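Local atomic coordinates of protein ACDH-11, isoform b (PDB entry 4Y9J), a protein that belongs to the acyl-CoA dehydrogenase family of flavoproteins and binds flavin-adenine dinucleotide. Residues B[154-159]-B[254-259]; B[187-192]-B[288-293]; B[231-236]-B[306-311]. One frame throughout, in Å; residues are numbered along the deposited sequence.

Contact 1 of 3, residues B[154-159]-B[254-259]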
loop_
_atom_site.group_PDB
_atom_site.type_symbol
_atom_site.label_atom_id
_atom_site.label_comp_id
_atom_site.label_asym_id
_atom_site.label_seq_id
_atom_site.Cartn_x
_atom_site.Cartn_y
_atom_site.Cartn_z
ATOM N N LYS B 154 18.341 3.927 -35.344
ATOM C CA LYS B 154 19.140 3.119 -36.216
ATOM C C LYS B 154 18.263 2.404 -37.226
ATOM O O LYS B 154 18.606 2.299 -38.396
ATOM C CB LYS B 154 19.922 2.089 -35.383
ATOM C CG LYS B 154 20.813 1.180 -36.211
ATOM C CD LYS B 154 21.942 1.949 -36.827
ATOM C CE LYS B 154 22.813 0.958 -37.607
ATOM N NZ LYS B 154 24.249 1.097 -37.307
ATOM N N THR B 155 17.154 1.837 -36.741
ATOM C CA THR B 155 16.272 1.110 -37.611
ATOM C C THR B 155 15.687 2.000 -38.678
ATOM O O THR B 155 15.722 1.698 -39.888
ATOM C CB THR B 155 15.138 0.486 -36.788
ATOM O OG1 THR B 155 15.690 -0.462 -35.884
ATOM C CG2 THR B 155 14.100 -0.191 -37.665
ATOM N N LEU B 156 15.146 3.138 -38.276
ATOM C CA LEU B 156 14.471 3.984 -39.215
ATOM C C LEU B 156 15.432 4.627 -40.246
ATOM O O LEU B 156 15.130 4.695 -41.454
ATOM C CB LEU B 156 13.652 5.049 -38.493
ATOM C CG LEU B 156 12.511 4.525 -37.606
ATOM C CD1 LEU B 156 11.862 5.730 -36.904
ATOM C CD2 LEU B 156 11.468 3.793 -38.446
ATOM N N THR B 157 16.623 4.985 -39.805
ATOM C CA THR B 157 17.587 5.489 -40.740
ATOM C C THR B 157 18.137 4.414 -41.677
ATOM O O THR B 157 18.382 4.705 -42.818
ATOM C CB THR B 157 18.704 6.296 -40.092
ATOM O OG1 THR B 157 19.378 5.516 -39.126
ATOM C CG2 THR B 157 18.138 7.472 -39.408
ATOM N N SER B 158 18.279 3.171 -41.189
ATOM C CA SER B 158 18.792 2.070 -42.007
ATOM C C SER B 158 17.862 1.730 -43.101
ATOM O O SER B 158 18.322 1.238 -44.125
ATOM C CB SER B 158 19.029 0.805 -41.214
ATOM O OG SER B 158 20.107 1.045 -40.381
ATOM N N LEU B 159 16.569 1.955 -42.886
ATOM C CA LEU B 159 15.563 1.646 -43.908
ATOM C C LEU B 159 15.395 2.745 -44.930
ATOM O O LEU B 159 14.523 2.679 -45.826
ATOM C CB LEU B 159 14.240 1.295 -43.218
ATOM C CG LEU B 159 14.270 0.010 -42.408
ATOM C CD1 LEU B 159 13.018 -0.003 -41.569
ATOM C CD2 LEU B 159 14.286 -1.204 -43.289
ATOM N N LEU B 254 6.998 -5.099 -40.468
ATOM C CA LEU B 254 7.343 -4.113 -39.443
ATOM C C LEU B 254 6.476 -2.870 -39.570
ATOM O O LEU B 254 6.174 -2.455 -40.672
ATOM C CB LEU B 254 8.814 -3.709 -39.608
ATOM C CG LEU B 254 9.381 -2.740 -38.571
ATOM C CD1 LEU B 254 9.352 -3.323 -37.175
ATOM C CD2 LEU B 254 10.792 -2.351 -38.966
ATOM N N PHE B 255 6.139 -2.277 -38.424
ATOM C CA PHE B 255 5.268 -1.113 -38.327
ATOM C C PHE B 255 5.791 -0.120 -37.343
ATOM O O PHE B 255 6.393 -0.472 -36.315
ATOM C CB PHE B 255 3.821 -1.486 -37.900
ATOM C CG PHE B 255 3.111 -2.351 -38.882
ATOM C CD1 PHE B 255 3.327 -3.711 -38.888
ATOM C CD2 PHE B 255 2.271 -1.810 -39.815
ATOM C CE1 PHE B 255 2.706 -4.524 -39.817
ATOM C CE2 PHE B 255 1.615 -2.626 -40.761
ATOM C CZ PHE B 255 1.844 -3.991 -40.746
ATOM N N LEU B 256 5.485 1.114 -37.633
ATOM C CA LEU B 256 5.816 2.245 -36.783
ATOM C C LEU B 256 4.520 2.920 -36.422
ATOM O O LEU B 256 3.725 3.188 -37.337
ATOM C CB LEU B 256 6.712 3.280 -37.510
ATOM C CG LEU B 256 7.086 4.544 -36.715
ATOM C CD1 LEU B 256 7.988 4.266 -35.533
ATOM C CD2 LEU B 256 7.730 5.590 -37.660
ATOM N N LEU B 257 4.320 3.192 -35.128
ATOM C CA LEU B 257 3.134 3.910 -34.663
ATOM C C LEU B 257 3.362 4.894 -33.567
ATOM O O LEU B 257 4.355 4.787 -32.811
ATOM C CB LEU B 257 2.008 2.974 -34.244
ATOM C CG LEU B 257 2.118 2.169 -32.955
ATOM C CD1 LEU B 257 0.751 1.793 -32.422
ATOM C CD2 LEU B 257 2.882 0.937 -33.141
ATOM N N LYS B 258 2.450 5.873 -33.497
ATOM C CA LYS B 258 2.374 6.798 -32.383
ATOM C C LYS B 258 1.498 6.159 -31.291
ATOM O O LYS B 258 0.443 5.639 -31.613
ATOM C CB LYS B 258 1.772 8.147 -32.759
ATOM C CG LYS B 258 2.775 9.115 -33.329
ATOM C CD LYS B 258 2.125 10.420 -33.627
ATOM C CE LYS B 258 1.947 11.304 -32.383
ATOM N NZ LYS B 258 3.198 11.578 -31.659
ATOM N N ILE B 259 1.955 6.211 -30.049
ATOM C CA ILE B 259 1.279 5.532 -28.940
ATOM C C ILE B 259 0.013 6.331 -28.595
ATOM O O ILE B 259 -1.052 5.757 -28.287
ATOM C CB ILE B 259 2.237 5.349 -27.769
ATOM C CG1 ILE B 259 3.364 4.395 -28.200
ATOM C CG2 ILE B 259 1.535 4.774 -26.527
ATOM C CD1 ILE B 259 4.407 4.129 -27.109
#

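Contact 2 of 3, residues B[187-192]-B[288-293]. With FAD (flavin-adenine dinucleotide), chain E.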
loop_
_atom_site.group_PDB
_atom_site.type_symbol
_atom_site.label_atom_id
_atom_site.label_comp_id
_atom_site.label_asym_id
_atom_site.label_seq_id
_atom_site.Cartn_x
_atom_site.Cartn_y
_atom_site.Cartn_z
ATOM N N GLY B 187 9.282 2.678 -27.937
ATOM C CA GLY B 187 9.210 1.285 -27.473
ATOM C C GLY B 187 9.369 0.299 -28.609
ATOM O O GLY B 187 9.615 0.700 -29.747
ATOM N N GLN B 188 9.313 -0.984 -28.275
ATOM C CA GLN B 188 9.623 -2.082 -29.186
ATOM C C GLN B 188 8.657 -3.174 -28.708
ATOM O O GLN B 188 8.827 -3.696 -27.606
ATOM C CB GLN B 188 11.102 -2.500 -28.969
ATOM C CG GLN B 188 11.596 -3.836 -29.640
ATOM C CD GLN B 188 12.972 -4.307 -29.139
ATOM O OE1 GLN B 188 13.542 -3.745 -28.201
ATOM N NE2 GLN B 188 13.480 -5.415 -29.720
ATOM N N TRP B 189 7.665 -3.523 -29.528
ATOM C CA TRP B 189 6.593 -4.473 -29.093
ATOM C C TRP B 189 6.594 -5.761 -29.937
ATOM O O TRP B 189 5.861 -5.915 -30.908
ATOM C CB TRP B 189 5.206 -3.843 -29.157
ATOM C CG TRP B 189 5.019 -2.546 -28.408
ATOM C CD1 TRP B 189 5.805 -2.008 -27.439
ATOM C CD2 TRP B 189 3.942 -1.629 -28.595
ATOM N NE1 TRP B 189 5.285 -0.794 -27.018
ATOM C CE2 TRP B 189 4.159 -0.533 -27.722
ATOM C CE3 TRP B 189 2.832 -1.614 -29.429
ATOM C CZ2 TRP B 189 3.305 0.514 -27.639
ATOM C CZ3 TRP B 189 1.991 -0.561 -29.370
ATOM C CH2 TRP B 189 2.233 0.500 -28.481
ATOM N N MET B 190 7.414 -6.703 -29.525
ATOM C CA MET B 190 7.579 -7.973 -30.179
ATOM C C MET B 190 6.928 -9.162 -29.508
ATOM O O MET B 190 6.263 -10.029 -30.179
ATOM C CB MET B 190 9.074 -8.286 -30.337
ATOM C CG MET B 190 9.690 -7.460 -31.434
ATOM S SD MET B 190 11.500 -7.636 -31.600
ATOM C CE MET B 190 11.654 -9.379 -32.031
ATOM N N THR B 191 7.143 -9.232 -28.209
ATOM C CA THR B 191 6.806 -10.377 -27.402
ATOM C C THR B 191 5.318 -10.542 -27.251
ATOM O O THR B 191 4.606 -9.584 -26.915
ATOM C CB THR B 191 7.499 -10.365 -26.075
ATOM O OG1 THR B 191 8.906 -10.313 -26.247
ATOM C CG2 THR B 191 7.092 -11.587 -25.241
ATOM N N GLU B 192 4.843 -11.759 -27.517
ATOM C CA GLU B 192 3.430 -12.072 -27.334
ATOM C C GLU B 192 3.273 -13.310 -26.426
ATOM O O GLU B 192 4.260 -13.964 -26.118
ATOM C CB GLU B 192 2.752 -12.228 -28.671
ATOM C CG GLU B 192 2.873 -10.956 -29.559
ATOM C CD GLU B 192 1.863 -10.829 -30.644
ATOM O OE1 GLU B 192 0.902 -11.649 -30.741
ATOM O OE2 GLU B 192 2.053 -9.904 -31.502
ATOM N N LEU B 288 -0.599 -4.885 -23.545
ATOM C CA LEU B 288 -1.397 -4.031 -24.453
ATOM C C LEU B 288 -2.339 -4.818 -25.283
ATOM O O LEU B 288 -1.934 -5.752 -26.013
ATOM C CB LEU B 288 -0.500 -3.154 -25.359
ATOM C CG LEU B 288 0.543 -2.286 -24.651
ATOM C CD1 LEU B 288 1.328 -1.580 -25.758
ATOM C CD2 LEU B 288 -0.027 -1.361 -23.650
ATOM N N LEU B 289 -3.587 -4.380 -25.309
ATOM C CA LEU B 289 -4.550 -4.905 -26.216
ATOM C C LEU B 289 -4.750 -3.887 -27.310
ATOM O O LEU B 289 -5.281 -2.775 -27.062
ATOM C CB LEU B 289 -5.841 -5.305 -25.496
ATOM C CG LEU B 289 -7.033 -5.742 -26.336
ATOM C CD1 LEU B 289 -6.733 -6.946 -27.211
ATOM C CD2 LEU B 289 -8.299 -6.107 -25.546
ATOM N N LEU B 290 -4.370 -4.287 -28.513
ATOM C CA LEU B 290 -4.466 -3.490 -29.757
ATOM C C LEU B 290 -5.734 -3.826 -30.481
ATOM O O LEU B 290 -5.979 -4.982 -30.898
ATOM C CB LEU B 290 -3.286 -3.729 -30.681
ATOM C CG LEU B 290 -1.955 -2.989 -30.438
ATOM C CD1 LEU B 290 -1.517 -2.824 -29.036
ATOM C CD2 LEU B 290 -0.817 -3.588 -31.216
ATOM N N ASP B 291 -6.583 -2.823 -30.632
ATOM C CA ASP B 291 -7.796 -2.978 -31.367
ATOM C C ASP B 291 -8.004 -1.773 -32.247
ATOM O O ASP B 291 -8.680 -0.810 -31.853
ATOM C CB ASP B 291 -8.967 -3.141 -30.404
ATOM C CG ASP B 291 -10.288 -3.307 -31.113
ATOM O OD1 ASP B 291 -10.347 -3.468 -32.359
ATOM O OD2 ASP B 291 -11.302 -3.247 -30.402
ATOM N N GLY B 292 -7.458 -1.831 -33.454
ATOM C CA GLY B 292 -7.588 -0.714 -34.405
ATOM C C GLY B 292 -6.511 0.380 -34.224
ATOM O O GLY B 292 -6.695 1.537 -34.691
ATOM N N ALA B 293 -5.383 0.043 -33.606
ATOM C CA ALA B 293 -4.227 0.966 -33.511
ATOM C C ALA B 293 -3.702 1.310 -34.892
ATOM O O ALA B 293 -3.370 0.448 -35.663
ATOM C CB ALA B 293 -3.126 0.340 -32.694
HETATM P PA FAD E . 10.520 -18.307 -23.850
HETATM O O1A FAD E . 11.133 -18.282 -25.250
HETATM O O2A FAD E . 9.123 -18.930 -23.693
HETATM O O5B FAD E . 11.419 -19.231 -22.877
HETATM C C5B FAD E . 12.797 -18.918 -22.710
HETATM C C4B FAD E . 13.518 -20.210 -22.446
HETATM O O4B FAD E . 13.276 -21.027 -23.612
HETATM C C3B FAD E . 14.992 -20.055 -22.248
HETATM O O3B FAD E . 15.587 -21.226 -21.572
HETATM C C2B FAD E . 15.439 -20.181 -23.692
HETATM O O2B FAD E . 16.833 -20.516 -23.790
HETATM C C1B FAD E . 14.530 -21.333 -24.183
HETATM N N9A FAD E . 14.486 -21.409 -25.656
HETATM C C8A FAD E . 13.758 -20.611 -26.499
HETATM N N7A FAD E . 14.030 -20.943 -27.794
HETATM C C5A FAD E . 14.902 -21.999 -27.780
HETATM C C6A FAD E . 15.572 -22.823 -28.790
HETATM N N6A FAD E . 15.328 -22.611 -30.114
HETATM N N1A FAD E . 16.408 -23.791 -28.338
HETATM C C2A FAD E . 16.656 -23.979 -27.037
HETATM N N3A FAD E . 16.080 -23.276 -26.062
HETATM C C4A FAD E . 15.207 -22.291 -26.379
HETATM N N1 FAD E . 9.522 -7.822 -25.055
HETATM C C2 FAD E . 9.125 -6.836 -25.915
HETATM O O2 FAD E . 8.935 -7.164 -27.116
HETATM N N3 FAD E . 9.045 -5.587 -25.603
HETATM C C4 FAD E . 9.250 -5.081 -24.410
HETATM O O4 FAD E . 9.129 -3.899 -24.177
HETATM C C4X FAD E . 9.670 -6.096 -23.378
HETATM N N5 FAD E . 9.777 -5.653 -22.048
HETATM C C5X FAD E . 10.152 -6.705 -21.167
HETATM C C6 FAD E . 10.338 -6.285 -19.816
HETATM C C7 FAD E . 10.749 -7.271 -18.858
HETATM C C7M FAD E . 10.967 -6.758 -17.471
HETATM C C8 FAD E . 10.871 -8.650 -19.285
HETATM C C8M FAD E . 11.279 -9.719 -18.258
HETATM C C9 FAD E . 10.688 -9.069 -20.598
HETATM C C9A FAD E . 10.291 -8.100 -21.577
HETATM N N10 FAD E . 10.064 -8.500 -22.864
HETATM C C10 FAD E . 9.711 -7.481 -23.783
HETATM C "C1'" FAD E . 10.099 -9.865 -23.249
HETATM C "C2'" FAD E . 11.440 -10.572 -23.484
HETATM O "O2'" FAD E . 12.031 -10.220 -24.719
HETATM C "C3'" FAD E . 11.195 -12.078 -23.441
HETATM O "O3'" FAD E . 10.816 -12.343 -22.113
HETATM C "C4'" FAD E . 12.433 -12.851 -23.856
HETATM O "O4'" FAD E . 12.797 -12.578 -25.210
HETATM C "C5'" FAD E . 12.237 -14.356 -23.635
HETATM O "O5'" FAD E . 11.071 -14.830 -24.426
HETATM P P FAD E . 9.827 -15.542 -23.585
HETATM O O1P FAD E . 9.522 -14.679 -22.427
HETATM O O2P FAD E . 8.767 -15.907 -24.594
HETATM O O3P FAD E . 10.536 -16.923 -23.066
#

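Contact 3 of 3, residues B[231-236]-B[306-311]. With UCC (S-{(3S,5R,9R)-1-[(2R,3S,4R,5R)-5-(6-amino-9H-purin-9-yl)-4-hydroxy-3-(phosphonooxy)tetrahydrofuran-2-yl]-3,5,9-trihydroxy-8,8-dimethyl-3,5-dioxido-10,14-dioxo-2,4,6-trioxa-11,15-diaza-3lambda~5~,5lambda~5~-diphosphaheptadecan-17-yl} undecanethioate), chain F.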
loop_
_atom_site.group_PDB
_atom_site.type_symbol
_atom_site.label_atom_id
_atom_site.label_comp_id
_atom_site.label_asym_id
_atom_site.label_seq_id
_atom_site.Cartn_x
_atom_site.Cartn_y
_atom_site.Cartn_z
ATOM N N VAL B 231 6.473 6.758 -29.485
ATOM C CA VAL B 231 6.282 5.870 -30.632
ATOM C C VAL B 231 6.746 4.471 -30.264
ATOM O O VAL B 231 7.405 4.248 -29.249
ATOM C CB VAL B 231 7.058 6.331 -31.889
ATOM C CG1 VAL B 231 6.540 7.653 -32.403
ATOM C CG2 VAL B 231 8.551 6.371 -31.613
ATOM N N ALA B 232 6.422 3.528 -31.136
ATOM C CA ALA B 232 6.868 2.173 -30.993
ATOM C C ALA B 232 6.991 1.509 -32.341
ATOM O O ALA B 232 6.270 1.816 -33.261
ATOM C CB ALA B 232 5.908 1.390 -30.105
ATOM N N LEU B 233 7.925 0.593 -32.407
ATOM C CA LEU B 233 8.060 -0.325 -33.520
ATOM C C LEU B 233 7.442 -1.626 -33.109
ATOM O O LEU B 233 7.680 -2.087 -31.981
ATOM C CB LEU B 233 9.523 -0.492 -33.845
ATOM C CG LEU B 233 10.192 0.787 -34.469
ATOM C CD1 LEU B 233 11.665 0.570 -34.733
ATOM C CD2 LEU B 233 9.599 0.994 -35.817
ATOM N N THR B 234 6.705 -2.253 -34.028
ATOM C CA THR B 234 6.129 -3.555 -33.749
ATOM C C THR B 234 5.975 -4.388 -35.001
ATOM O O THR B 234 6.178 -3.887 -36.100
ATOM C CB THR B 234 4.743 -3.379 -33.036
ATOM O OG1 THR B 234 4.269 -4.631 -32.494
ATOM C CG2 THR B 234 3.760 -2.766 -33.924
ATOM N N LEU B 235 5.713 -5.687 -34.823
ATOM C CA LEU B 235 5.544 -6.638 -35.930
ATOM C C LEU B 235 4.115 -7.046 -35.934
ATOM O O LEU B 235 3.548 -7.159 -34.849
ATOM C CB LEU B 235 6.354 -7.880 -35.639
ATOM C CG LEU B 235 7.853 -7.614 -35.579
ATOM C CD1 LEU B 235 8.556 -8.918 -35.181
ATOM C CD2 LEU B 235 8.429 -7.098 -36.911
ATOM N N ALA B 236 3.569 -7.294 -37.116
ATOM C CA ALA B 236 2.235 -7.821 -37.318
ATOM C C ALA B 236 2.125 -8.546 -38.642
ATOM O O ALA B 236 2.972 -8.372 -39.512
ATOM C CB ALA B 236 1.224 -6.676 -37.288
ATOM N N ALA B 306 13.779 -9.204 -40.323
ATOM C CA ALA B 306 15.006 -8.614 -40.856
ATOM C C ALA B 306 15.028 -7.082 -40.646
ATOM O O ALA B 306 16.016 -6.553 -40.189
ATOM C CB ALA B 306 15.217 -8.979 -42.324
ATOM N N GLY B 307 13.935 -6.393 -40.942
ATOM C CA GLY B 307 13.806 -4.971 -40.655
ATOM C C GLY B 307 14.089 -4.560 -39.221
ATOM O O GLY B 307 14.707 -3.517 -38.994
ATOM N N ILE B 308 13.592 -5.333 -38.251
ATOM C CA ILE B 308 13.778 -4.988 -36.843
ATOM C C ILE B 308 15.154 -5.366 -36.323
ATOM O O ILE B 308 15.458 -5.115 -35.149
ATOM C CB ILE B 308 12.591 -5.557 -36.002
ATOM C CG1 ILE B 308 12.241 -4.720 -34.752
ATOM C CG2 ILE B 308 12.790 -6.972 -35.503
ATOM C CD1 ILE B 308 12.256 -3.231 -35.018
ATOM N N SER B 309 15.973 -6.028 -37.144
ATOM C CA SER B 309 17.289 -6.503 -36.668
ATOM C C SER B 309 18.231 -5.420 -36.089
ATOM O O SER B 309 18.941 -5.700 -35.121
ATOM C CB SER B 309 17.999 -7.382 -37.720
ATOM O OG SER B 309 18.302 -6.750 -38.912
ATOM N N ASN B 310 18.182 -4.165 -36.579
ATOM C CA ASN B 310 19.067 -3.119 -36.024
ATOM C C ASN B 310 18.671 -2.699 -34.625
ATOM O O ASN B 310 19.498 -2.440 -33.765
ATOM C CB ASN B 310 19.155 -1.941 -36.969
ATOM C CG ASN B 310 19.921 -2.234 -38.213
ATOM O OD1 ASN B 310 19.563 -1.827 -39.365
ATOM N ND2 ASN B 310 21.050 -2.831 -38.014
ATOM N N MET B 311 17.392 -2.760 -34.329
ATOM C CA MET B 311 16.930 -2.537 -33.014
ATOM C C MET B 311 17.404 -3.621 -32.093
ATOM O O MET B 311 17.805 -3.332 -30.951
ATOM C CB MET B 311 15.402 -2.406 -33.000
ATOM C CG MET B 311 14.716 -2.515 -31.695
ATOM S SD MET B 311 14.598 -0.982 -30.693
ATOM C CE MET B 311 13.094 -0.321 -31.486
HETATM O OA1 UCC F . 13.012 -7.673 -24.644
HETATM C CA1 UCC F . 12.687 -6.586 -25.261
HETATM C CA2 UCC F . 12.715 -5.144 -24.740
HETATM C CA3 UCC F . 13.496 -4.816 -23.506
HETATM C CA4 UCC F . 14.270 -3.462 -23.648
HETATM C CA5 UCC F . 15.778 -3.740 -23.696
HETATM C CA6 UCC F . 16.540 -2.762 -22.871
HETATM C CA7 UCC F . 18.035 -3.031 -22.915
HETATM C CA8 UCC F . 18.462 -1.819 -22.188
HETATM C CA9 UCC F . 19.426 -1.896 -21.133
HETATM C C10 UCC F . 18.899 -1.555 -19.813
HETATM C C11 UCC F . 19.085 -2.867 -19.065
HETATM S S UCC F . 12.089 -6.497 -26.821
HETATM C CP1 UCC F . 11.949 -8.195 -27.496
HETATM C CP2 UCC F . 13.241 -8.945 -27.612
HETATM N NP1 UCC F . 13.109 -10.176 -28.418
HETATM C CP3 UCC F . 14.235 -10.760 -28.833
HETATM O OP1 UCC F . 15.365 -10.413 -28.489
HETATM C CP4 UCC F . 14.088 -11.877 -29.845
HETATM C CP5 UCC F . 14.858 -13.111 -29.351
HETATM N NP2 UCC F . 14.796 -14.023 -30.486
HETATM C CP6 UCC F . 15.625 -13.988 -31.528
HETATM O OP2 UCC F . 16.601 -13.252 -31.590
HETATM C CP8 UCC F . 15.343 -15.028 -32.594
HETATM O OP3 UCC F . 16.606 -15.644 -32.991
HETATM C CPB UCC F . 14.809 -14.516 -33.911
HETATM C CP7 UCC F . 15.431 -13.257 -34.533
HETATM C CP9 UCC F . 13.527 -13.722 -33.404
HETATM C CPA UCC F . 13.993 -15.552 -34.714
HETATM O O7 UCC F . 13.478 -14.935 -35.921
HETATM P P2 UCC F . 13.053 -15.857 -37.183
HETATM O O21 UCC F . 12.488 -14.989 -38.296
HETATM O O22 UCC F . 12.338 -17.082 -36.596
HETATM O O6 UCC F . 14.520 -16.432 -37.591
HETATM P P1 UCC F . 15.332 -16.226 -38.945
HETATM O O11 UCC F . 14.596 -16.759 -40.166
HETATM O O12 UCC F . 16.681 -16.783 -38.600
HETATM O "O5'" UCC F . 15.403 -14.560 -38.986
HETATM C "C5'" UCC F . 14.804 -13.835 -40.088
HETATM C "C4'" UCC F . 15.807 -12.865 -40.742
HETATM C "C3'" UCC F . 17.013 -13.609 -41.309
HETATM O "O3'" UCC F . 17.417 -12.844 -42.417
HETATM P P3 UCC F . 17.356 -13.398 -43.894
HETATM O O33 UCC F . 17.777 -12.191 -44.702
HETATM O O32 UCC F . 15.888 -13.653 -44.143
HETATM O O31 UCC F . 18.307 -14.621 -43.877
HETATM C "C2'" UCC F . 18.093 -13.540 -40.239
HETATM O "O2'" UCC F . 19.432 -13.471 -40.726
HETATM O "O4'" UCC F . 16.326 -11.957 -39.748
HETATM C "C1'" UCC F . 17.729 -12.168 -39.654
HETATM N N9 UCC F . 18.192 -11.917 -38.282
HETATM C C4 UCC F . 19.182 -11.071 -38.017
HETATM N N3 UCC F . 19.945 -10.218 -38.742
HETATM C C8 UCC F . 17.757 -12.529 -37.155
HETATM N N7 UCC F . 18.446 -12.040 -36.108
HETATM C C5 UCC F . 19.335 -11.129 -36.565
HETATM C C6 UCC F . 20.335 -10.201 -35.972
HETATM N N6 UCC F . 20.523 -10.204 -34.627
HETATM N N1 UCC F . 21.082 -9.429 -36.824
HETATM C C2 UCC F . 20.881 -9.450 -38.158
#

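Contact 1 of 3, residues B[154-159]-B[254-259]
Leu254, projecting from strand 252-258, is met by Thr155 in the last turn of helix 143-158 and by Leu159 just beyond it. Its CD2 lies 4.2 Å from CG2 of Thr155, the two side chains reaching for each other tip to tip, and the same CD2 is 4.2 Å from CD1 of Leu159, which comes across it at a slant. With CG anti to the backbone N (chi1 -177°), the leucine carries CD2 toward the helix. A separate pair, Leu156 and Leu256, meets through the CD1 of the first and the CD2 of the second, also at 4.2 Å. All of this is methyl against methyl, without a hydrogen bond between the segments, and the spacing is that of ordinary van der Waals packing. Thr155 turns its methyl to the strand while its OG1 bonds back to the carbonyl of Gly151, one helical turn earlier, so the polar end is satisfied within the helix. The enclosed side is that of Thr155, Leu156, Leu254 and Leu256, all buried. Leu159, where the chain leaves helical geometry, is partly exposed. Helix 143-158 is thereby laid against the middle-domain sheet: Leu233 of strand 231-238 touches Thr155 and Leu256, Ile298 of strand 285-298 touches Leu156 and Leu254, and helix 304-338 packs alongside through Ile308, Asn310 and Met311.

Contact 2 of 3, residues B[187-192]-B[288-293]
Trp189 presents one face of its indole to Leu288, whose CD1 sits 3.4 Å from the centroid of the six-membered ring and only 12° off the ring normal, a close CH-pi contact. The two side chains cross at about a right angle, and CD1 does the touching. Leu290 adds a looser approach at a slant, its CD1 4.2 Å from CZ3 of Trp189. The indole takes this place with CG anti to its own carbonyl carbon (chi1 -55°). Around this apolar group, Ile269 of strand 269-274 touches all three side chains, and Ser224 of strand 214-225 touches Trp189 and Leu288.

The chain on either side of the tryptophan grips the flavin, through backbone and the Thr191 hydroxyl. Gln188 O accepts from FAD N3 at 2.8 Å, and FAD O2 receives two amide N-H groups, from Met190 N and from Thr191 N, each at 2.9 Å. Thr191 OG1 donates to FAD N1 at 2.8 Å. Farther out, Trp189 O is held by Thr234 OG1 and Lys221 NZ, and Glu192 forms a salt bridge with that same lysine. Donors gathered at N1 and O2 would probably favour negative charge there. The end of strand 186-189 and the loop after it form the pyrimidine-binding part of the FAD site, as in the acyl-CoA dehydrogenase middle beta domain; residues of a neighbouring subunit help complete it.

Contact 3 of 3, residues B[231-236]-B[306-311]
Leu233 meets helix 304-338 chiefly through CD1, which has two partners. The leucine and Ile308 run past each other in opposite directions, their CD1 atoms 3.9 Å apart, while that same isoleucine methyl comes 4.0 Å from Leu233 CB. Met311 approaches differently: its side chain slants across the leucine and only the terminal CE touches, 3.7 Å from Leu233 CD1. Bends at chi2 and chi3, both 85°, fold the methionine so that this methyl turns to the strand. No hydrogen bond joins the segments.

The helix is kinked at Asn310 and Met311. Ala306 O takes two donors, Ser309 N and Ser309 OG, the hydroxyl at 2.6 Å and in the carbonyl plane. Ser309 CB rests 3.6 Å from UCC C2 at the purine, and Ala306 CA is 3.8 Å from the ribose O4' of UCC, so this part of the helix also lines the ligand pocket.

Helix 304-338 thus lies over the sheet, with Gln188 of strand 186-189 against Met311; strand 231-238 itself pairs in parallel with strand 186-189 and antiparallel with strand 252-258.

Overall arrangement
All three contacts are largely buried and share one mixed sheet. Contacts 1 and 3, centred 6 Å apart, bring a helix each onto adjacent antiparallel strands, 252-258 and 231-238, which are tied by probable backbone bonds such as Phe255 N to Thr234 O; among the touching residues only Leu159 of contact 1 is partly exposed. Contact 2 joins, by side chains alone, two non-adjacent strands of that sheet through an aromatic face and adds a polar edge given over to FAD, whereas the other two are purely aliphatic or methyl packing between segments. Trp189 links it onward, touching Ile259 and Leu257 of 254-259 and Ala232 of 231-236. UCC touches residues of contacts 2 and 3.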